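Local coordinates for protein isocitrate dehydrogenase [NAD] subunit 2, mitochondrial (Saccharomyces cerevisiae, PDB 3BLX) that belongs to the octameric mitochondrial enzyme that oxidatively decarboxylates isocitrate to 2-oxoglutarate with NAD(+) in the citric acid cycle, and also binds RNA, at residues 69-72 and 73-76; 99-102 and 103-106; 294-297 and 298-302. All blocks are in the same frame, centred on the assembly; numbering follows the deposited sequence.

Contact 1 (69-72 and 73-76); sequences IPDP and AVQS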
loop_
_atom_site.group_PDB
_atom_site.type_symbol
_atom_site.label_atom_id
_atom_site.label_comp_id
_atom_site.label_asym_id
_atom_site.label_seq_id
_atom_site.Cartn_x
_atom_site.Cartn_y
_atom_site.Cartn_z
ATOM N N ILE B 69 -32.897 -22.651 -20.960
ATOM C CA ILE B 69 -33.821 -23.625 -20.418
ATOM C C ILE B 69 -33.975 -24.785 -21.392
ATOM O O ILE B 69 -34.230 -24.573 -22.572
ATOM C CB ILE B 69 -35.180 -22.956 -20.126
ATOM C CG1 ILE B 69 -36.193 -23.987 -19.636
ATOM C CG2 ILE B 69 -35.668 -22.163 -21.340
ATOM C CD1 ILE B 69 -35.993 -24.318 -18.194
ATOM N N PRO B 70 -33.793 -26.020 -20.902
ATOM C CA PRO B 70 -33.852 -27.252 -21.700
ATOM C C PRO B 70 -35.032 -27.300 -22.669
ATOM O O PRO B 70 -36.137 -26.892 -22.307
ATOM C CB PRO B 70 -34.012 -28.336 -20.636
ATOM C CG PRO B 70 -33.275 -27.806 -19.471
ATOM C CD PRO B 70 -33.468 -26.303 -19.494
ATOM N N ASP B 71 -34.802 -27.817 -23.874
ATOM C CA ASP B 71 -35.824 -27.831 -24.930
ATOM C C ASP B 71 -37.024 -28.766 -24.660
ATOM O O ASP B 71 -38.150 -28.477 -25.073
ATOM C CB ASP B 71 -35.185 -28.142 -26.298
ATOM C CG ASP B 71 -35.966 -27.540 -27.471
ATOM O OD1 ASP B 71 -36.380 -26.359 -27.381
ATOM O OD2 ASP B 71 -36.152 -28.250 -28.491
ATOM N N PRO B 72 -36.787 -29.898 -23.984
ATOM C CA PRO B 72 -37.901 -30.766 -23.578
ATOM C C PRO B 72 -38.991 -29.994 -22.814
ATOM O O PRO B 72 -40.179 -30.075 -23.167
ATOM C CB PRO B 72 -37.230 -31.778 -22.646
ATOM C CG PRO B 72 -35.825 -31.843 -23.117
ATOM C CD PRO B 72 -35.474 -30.478 -23.648
ATOM N N ALA B 73 -38.583 -29.255 -21.781
ATOM C CA ALA B 73 -39.500 -28.437 -20.990
ATOM C C ALA B 73 -40.085 -27.243 -21.766
ATOM O O ALA B 73 -41.281 -26.974 -21.670
ATOM C CB ALA B 73 -38.829 -27.972 -19.704
ATOM N N VAL B 74 -39.254 -26.529 -22.526
ATOM C CA VAL B 74 -39.736 -25.409 -23.342
ATOM C C VAL B 74 -40.951 -25.806 -24.197
ATOM O O VAL B 74 -41.994 -25.153 -24.145
ATOM C CB VAL B 74 -38.621 -24.832 -24.262
ATOM C CG1 VAL B 74 -39.176 -23.728 -25.164
ATOM C CG2 VAL B 74 -37.454 -24.314 -23.441
ATOM N N GLN B 75 -40.809 -26.880 -24.974
ATOM C CA GLN B 75 -41.868 -27.338 -25.872
ATOM C C GLN B 75 -43.107 -27.765 -25.102
ATOM O O GLN B 75 -44.235 -27.440 -25.477
ATOM C CB GLN B 75 -41.367 -28.493 -26.738
ATOM C CG GLN B 75 -40.154 -28.137 -27.572
ATOM C CD GLN B 75 -40.371 -26.881 -28.390
ATOM O OE1 GLN B 75 -41.497 -26.586 -28.829
ATOM N NE2 GLN B 75 -39.292 -26.125 -28.604
ATOM N N SER B 76 -42.885 -28.499 -24.021
ATOM C CA SER B 76 -43.969 -28.949 -23.165
ATOM C C SER B 76 -44.830 -27.799 -22.620
ATOM O O SER B 76 -46.057 -27.861 -22.644
ATOM C CB SER B 76 -43.393 -29.759 -22.009
ATOM O OG SER B 76 -44.394 -30.035 -21.049
#

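Contact 2 (99-102 and 103-106); sequences LNLT and LRKT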
loop_
_atom_site.group_PDB
_atom_site.type_symbol
_atom_site.label_atom_id
_atom_site.label_comp_id
_atom_site.label_asym_id
_atom_site.label_seq_id
_atom_site.Cartn_x
_atom_site.Cartn_y
_atom_site.Cartn_z
ATOM N N LEU B 99 -32.025 -18.831 -12.181
ATOM C CA LEU B 99 -32.898 -19.865 -12.715
ATOM C C LEU B 99 -34.307 -19.322 -12.936
ATOM O O LEU B 99 -34.938 -19.577 -13.970
ATOM C CB LEU B 99 -32.923 -21.043 -11.751
ATOM C CG LEU B 99 -33.778 -22.225 -12.174
ATOM C CD1 LEU B 99 -33.572 -22.516 -13.639
ATOM C CD2 LEU B 99 -33.449 -23.431 -11.306
ATOM N N ASN B 100 -34.786 -18.568 -11.949
ATOM C CA ASN B 100 -36.078 -17.910 -12.033
ATOM C C ASN B 100 -36.068 -16.804 -13.080
ATOM O O ASN B 100 -37.052 -16.586 -13.768
ATOM C CB ASN B 100 -36.493 -17.368 -10.662
ATOM C CG ASN B 100 -36.662 -18.476 -9.620
ATOM O OD1 ASN B 100 -37.479 -19.400 -9.782
ATOM N ND2 ASN B 100 -35.888 -18.388 -8.547
ATOM N N LEU B 101 -34.941 -16.118 -13.218
ATOM C CA LEU B 101 -34.876 -14.998 -14.141
ATOM C C LEU B 101 -34.956 -15.452 -15.607
ATOM O O LEU B 101 -35.581 -14.782 -16.430
ATOM C CB LEU B 101 -33.640 -14.130 -13.868
ATOM C CG LEU B 101 -33.592 -12.707 -14.445
ATOM C CD1 LEU B 101 -32.886 -12.676 -15.792
ATOM C CD2 LEU B 101 -34.988 -12.069 -14.529
ATOM N N THR B 102 -34.346 -16.588 -15.938
ATOM C CA THR B 102 -34.401 -17.083 -17.317
ATOM C C THR B 102 -35.747 -17.698 -17.616
ATOM O O THR B 102 -36.225 -17.670 -18.747
ATOM C CB THR B 102 -33.307 -18.129 -17.647
ATOM O OG1 THR B 102 -32.647 -18.526 -16.450
ATOM C CG2 THR B 102 -32.280 -17.540 -18.574
ATOM N N LEU B 103 -36.354 -18.270 -16.588
ATOM C CA LEU B 103 -37.697 -18.807 -16.715
ATOM C C LEU B 103 -38.661 -17.713 -17.186
ATOM O O LEU B 103 -39.399 -17.912 -18.132
ATOM C CB LEU B 103 -38.139 -19.395 -15.376
ATOM C CG LEU B 103 -38.707 -20.809 -15.380
ATOM C CD1 LEU B 103 -37.993 -21.663 -16.391
ATOM C CD2 LEU B 103 -38.584 -21.420 -13.998
ATOM N N ARG B 104 -38.627 -16.548 -16.542
ATOM C CA ARG B 104 -39.501 -15.433 -16.912
ATOM C C ARG B 104 -39.197 -14.874 -18.297
ATOM O O ARG B 104 -40.098 -14.461 -19.016
ATOM C CB ARG B 104 -39.427 -14.300 -15.873
ATOM C CG ARG B 104 -39.640 -14.784 -14.438
ATOM C CD ARG B 104 -39.972 -13.671 -13.455
ATOM N NE ARG B 104 -39.387 -13.949 -12.151
ATOM C CZ ARG B 104 -38.242 -13.407 -11.735
ATOM N NH1 ARG B 104 -37.590 -12.556 -12.522
ATOM N NH2 ARG B 104 -37.754 -13.707 -10.534
ATOM N N LYS B 105 -37.919 -14.851 -18.662
ATOM C CA LYS B 105 -37.520 -14.291 -19.944
ATOM C C LYS B 105 -37.961 -15.165 -21.116
ATOM O O LYS B 105 -38.482 -14.649 -22.111
ATOM C CB LYS B 105 -36.013 -14.016 -19.995
ATOM C CG LYS B 105 -35.650 -12.546 -19.849
ATOM C CD LYS B 105 -34.211 -12.263 -20.235
ATOM C CE LYS B 105 -33.932 -10.769 -20.194
ATOM N NZ LYS B 105 -32.473 -10.492 -20.205
ATOM N N THR B 106 -37.778 -16.480 -20.997
ATOM C CA THR B 106 -38.122 -17.375 -22.096
ATOM C C THR B 106 -39.630 -17.499 -22.355
ATOM O O THR B 106 -40.039 -17.620 -23.503
ATOM C CB THR B 106 -37.473 -18.788 -21.980
ATOM O OG1 THR B 106 -38.340 -19.675 -21.278
ATOM C CG2 THR B 106 -36.113 -18.745 -21.285
#

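Contact 3 (294-297 and 298-302); sequences NPTA and LLLSS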
loop_
_atom_site.group_PDB
_atom_site.type_symbol
_atom_site.label_atom_id
_atom_site.label_comp_id
_atom_site.label_asym_id
_atom_site.label_seq_id
_atom_site.Cartn_x
_atom_site.Cartn_y
_atom_site.Cartn_z
ATOM N N ASN B 294 -44.866 -28.786 4.014
ATOM C CA ASN B 294 -46.203 -28.212 4.032
ATOM C C ASN B 294 -46.685 -27.782 2.649
ATOM O O ASN B 294 -46.245 -26.765 2.123
ATOM C CB ASN B 294 -46.264 -27.049 5.017
ATOM C CG ASN B 294 -47.664 -26.484 5.164
ATOM O OD1 ASN B 294 -48.561 -26.818 4.396
ATOM N ND2 ASN B 294 -47.854 -25.616 6.150
ATOM N N PRO B 295 -47.622 -28.543 2.072
ATOM C CA PRO B 295 -48.106 -28.398 0.695
ATOM C C PRO B 295 -49.129 -27.284 0.486
ATOM O O PRO B 295 -49.623 -27.108 -0.642
ATOM C CB PRO B 295 -48.801 -29.734 0.427
ATOM C CG PRO B 295 -48.717 -30.509 1.678
ATOM C CD PRO B 295 -48.325 -29.616 2.773
ATOM N N THR B 296 -49.455 -26.555 1.546
ATOM C CA THR B 296 -50.457 -25.496 1.461
ATOM C C THR B 296 -50.142 -24.446 0.400
ATOM O O THR B 296 -51.026 -24.044 -0.379
ATOM C CB THR B 296 -50.578 -24.735 2.772
ATOM O OG1 THR B 296 -50.754 -25.653 3.855
ATOM C CG2 THR B 296 -51.752 -23.778 2.696
ATOM N N ALA B 297 -48.890 -23.987 0.410
ATOM C CA ALA B 297 -48.427 -22.957 -0.505
ATOM C C ALA B 297 -48.575 -23.432 -1.934
ATOM O O ALA B 297 -49.163 -22.746 -2.761
ATOM C CB ALA B 297 -47.001 -22.616 -0.202
ATOM N N LEU B 298 -48.055 -24.618 -2.231
ATOM C CA LEU B 298 -48.220 -25.160 -3.574
ATOM C C LEU B 298 -49.710 -25.430 -3.900
ATOM O O LEU B 298 -50.167 -25.172 -5.016
ATOM C CB LEU B 298 -47.335 -26.397 -3.790
ATOM C CG LEU B 298 -47.237 -26.903 -5.236
ATOM C CD1 LEU B 298 -46.906 -25.774 -6.196
ATOM C CD2 LEU B 298 -46.224 -28.009 -5.368
ATOM N N LEU B 299 -50.467 -25.920 -2.923
ATOM C CA LEU B 299 -51.910 -26.150 -3.113
ATOM C C LEU B 299 -52.676 -24.893 -3.509
ATOM O O LEU B 299 -53.537 -24.913 -4.401
ATOM C CB LEU B 299 -52.527 -26.729 -1.840
ATOM C CG LEU B 299 -52.925 -28.201 -1.804
ATOM C CD1 LEU B 299 -52.307 -28.995 -2.932
ATOM C CD2 LEU B 299 -52.579 -28.792 -0.428
ATOM N N LEU B 300 -52.358 -23.796 -2.833
ATOM C CA LEU B 300 -53.045 -22.547 -3.080
ATOM C C LEU B 300 -52.668 -21.971 -4.428
ATOM O O LEU B 300 -53.436 -21.208 -5.001
ATOM C CB LEU B 300 -52.767 -21.546 -1.960
ATOM C CG LEU B 300 -53.475 -21.903 -0.658
ATOM C CD1 LEU B 300 -52.893 -21.173 0.524
ATOM C CD2 LEU B 300 -54.947 -21.590 -0.811
ATOM N N SER B 301 -51.495 -22.342 -4.935
ATOM C CA SER B 301 -51.090 -21.917 -6.271
ATOM C C SER B 301 -51.873 -22.723 -7.280
ATOM O O SER B 301 -52.092 -22.277 -8.401
ATOM C CB SER B 301 -49.587 -22.118 -6.510
ATOM O OG SER B 301 -48.800 -21.521 -5.495
ATOM N N SER B 302 -52.274 -23.927 -6.873
ATOM C CA SER B 302 -53.120 -24.794 -7.695
ATOM C C SER B 302 -54.456 -24.105 -7.898
ATOM O O SER B 302 -54.975 -24.037 -9.012
ATOM C CB SER B 302 -53.371 -26.134 -7.003
ATOM O OG SER B 302 -52.209 -26.618 -6.379
#

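Contact 1 (69-72 and 73-76)
The first turn of helix 71-80 joins Pro70-Asp71-Pro72 to Val74, Gln75 and Ser76, with Pro70 at the N-cap position. Three backbone i to i+4 bonds start the helix. Val74 N donates to Pro70 O at 3.1 Å, Gln75 N to Asp71 O, and Ser76 N to Pro72 O. The prolines have no N-H to give, and at the start of a helix none is needed for this pattern.

On the outer face the side chains add a fourth bond. The bond from Gln75 NE2 to Asp71 OD1 is 3.2 Å long and fairly straight, at 163°. The oxygen lies in the plane of the Gln75 amide, but the nitrogen comes from above the carboxylate plane. The two flat groups are turned 71° apart. A bend at chi2 (-53°) folds the Gln75 chain back over its own turn toward Asp71.

Val74 makes the apolar part of the contact: its CG2 packs on Ile69 CG2 at 3.5 Å and lies near the carbonyl oxygens of Ile69 and Pro70. Ala73 and Ser76 touch Cys56 in a loop, and Ser76 OG is hydrogen-bonded to Ser25 OG. Ile69 rests on Leu103 and Thr106 of helix 99-107.

Contact 2 (99-102 and 103-106)
Arg104 folds back along its own helix toward Asn100 and Leu101, one turn earlier. Its CG stands beside the backbone N (chi1 -51°), over Asn100 O at 3.2 Å. The chain then bends at chi3, and the guanidinium lies with one face toward that carbonyl. Asn100 O sits 3.8 Å above the plane, offset toward the rim. The oxygen lies over the face, away from the N-H directions, with Arg104 NE 3.9 Å from Asn100 O. Asn100 O accepts instead from the backbone Arg104 N at 3.2 Å.

The two terminal nitrogens meet different neighbours. NH1 touches Leu101 CD2 at 3.3 Å, and the two side chains cross at about a right angle. NH2 lies 3.9 Å from Asn100 CB.

These residues belong to helix 99-107, where Leu103 N bonds to Leu99 O and Lys105 N to Leu101 O in the regular i to i+4 pattern. By similarity Arg104 binds the substrate. Its side chain lies close to Tyr142, which is probably critical for catalysis, and near Arg135, another residue that probably binds the substrate. Losing the guanidinium to an alanine here would probably take one positive charge from the presumed isocitrate site, leave Tyr142 without that neighbour and strip Leu101 CD2 of its cover by NH1.

Leu101 also packs on Tyr142, beside the arginine. Asn100 and Leu103 touch Lys85 of strand 82-85. The hydroxyl of Thr102 turns back to bond Ser98 O, just before the helix.

Contact 3 (294-297 and 298-302)
Leu299 N, Leu300 N and Ser301 N donate to Pro295 O, Thr296 O and Ala297 O, the i to i+4 bonds that open helix 296-309. The bond from Leu299 N to Pro295 O is 2.7 Å long and runs nearly along the C=O axis.

Leu299 and Leu300 reach back over the preceding turn. Leu299 CD2 lies 4.0 Å from Pro295 CB, while its CB is close to the Pro295 carbonyl oxygen. Thr296 and Leu300 run side by side and point the same way, with Thr296 CG2 against Leu300 CD1 at 3.6 Å. The methyl of Thr296 is placed there because it stands anti to the backbone N, which leaves OG1 beside that nitrogen.

That placement turns OG1 toward Asn294. Asn294 OD1 accepts from Thr296 N at 3.0 Å, a capping bond. Thr296 OG1 also meets Asn294 OD1, in a short contact of uncertain length. The N-H comes from above the plane of the amide. Asn294 ND2 is bonded to Asp336, which holds the other end of the same amide.

Leu299 also packs on Val40 of helix 33-45, and Leu298 packs on Ile36 of that helix.

The chemistry is split. At the buried helix start Asn294 caps Thr296 N while Asp336 holds its ND2, which probably limits how far the amide can turn. The leucines pack on helices 33-45 and 312-326 and on strand 82-85.

Along the chain the three contacts follow in series, with none nested in or crossing another. Each joins adjacent segments of one helix and closes no long loop. Contact 1 begins helix 71-80. Strand 82-85 follows, then contact 2 in helix 99-107. These two touch: Ile69 CG2 meets Thr106 CG2 at 3.4 Å, and Ile69 CD1 meets Leu103 CD1, so the residue leading into helix 71-80 packs on helix 99-107. Contact 3 comes much later, at the start of helix 296-309, with its nearest atoms about 12 Å from contact 2. Both touch strand 82-85, contact 2 at Lys85 and contact 3 at Leu84.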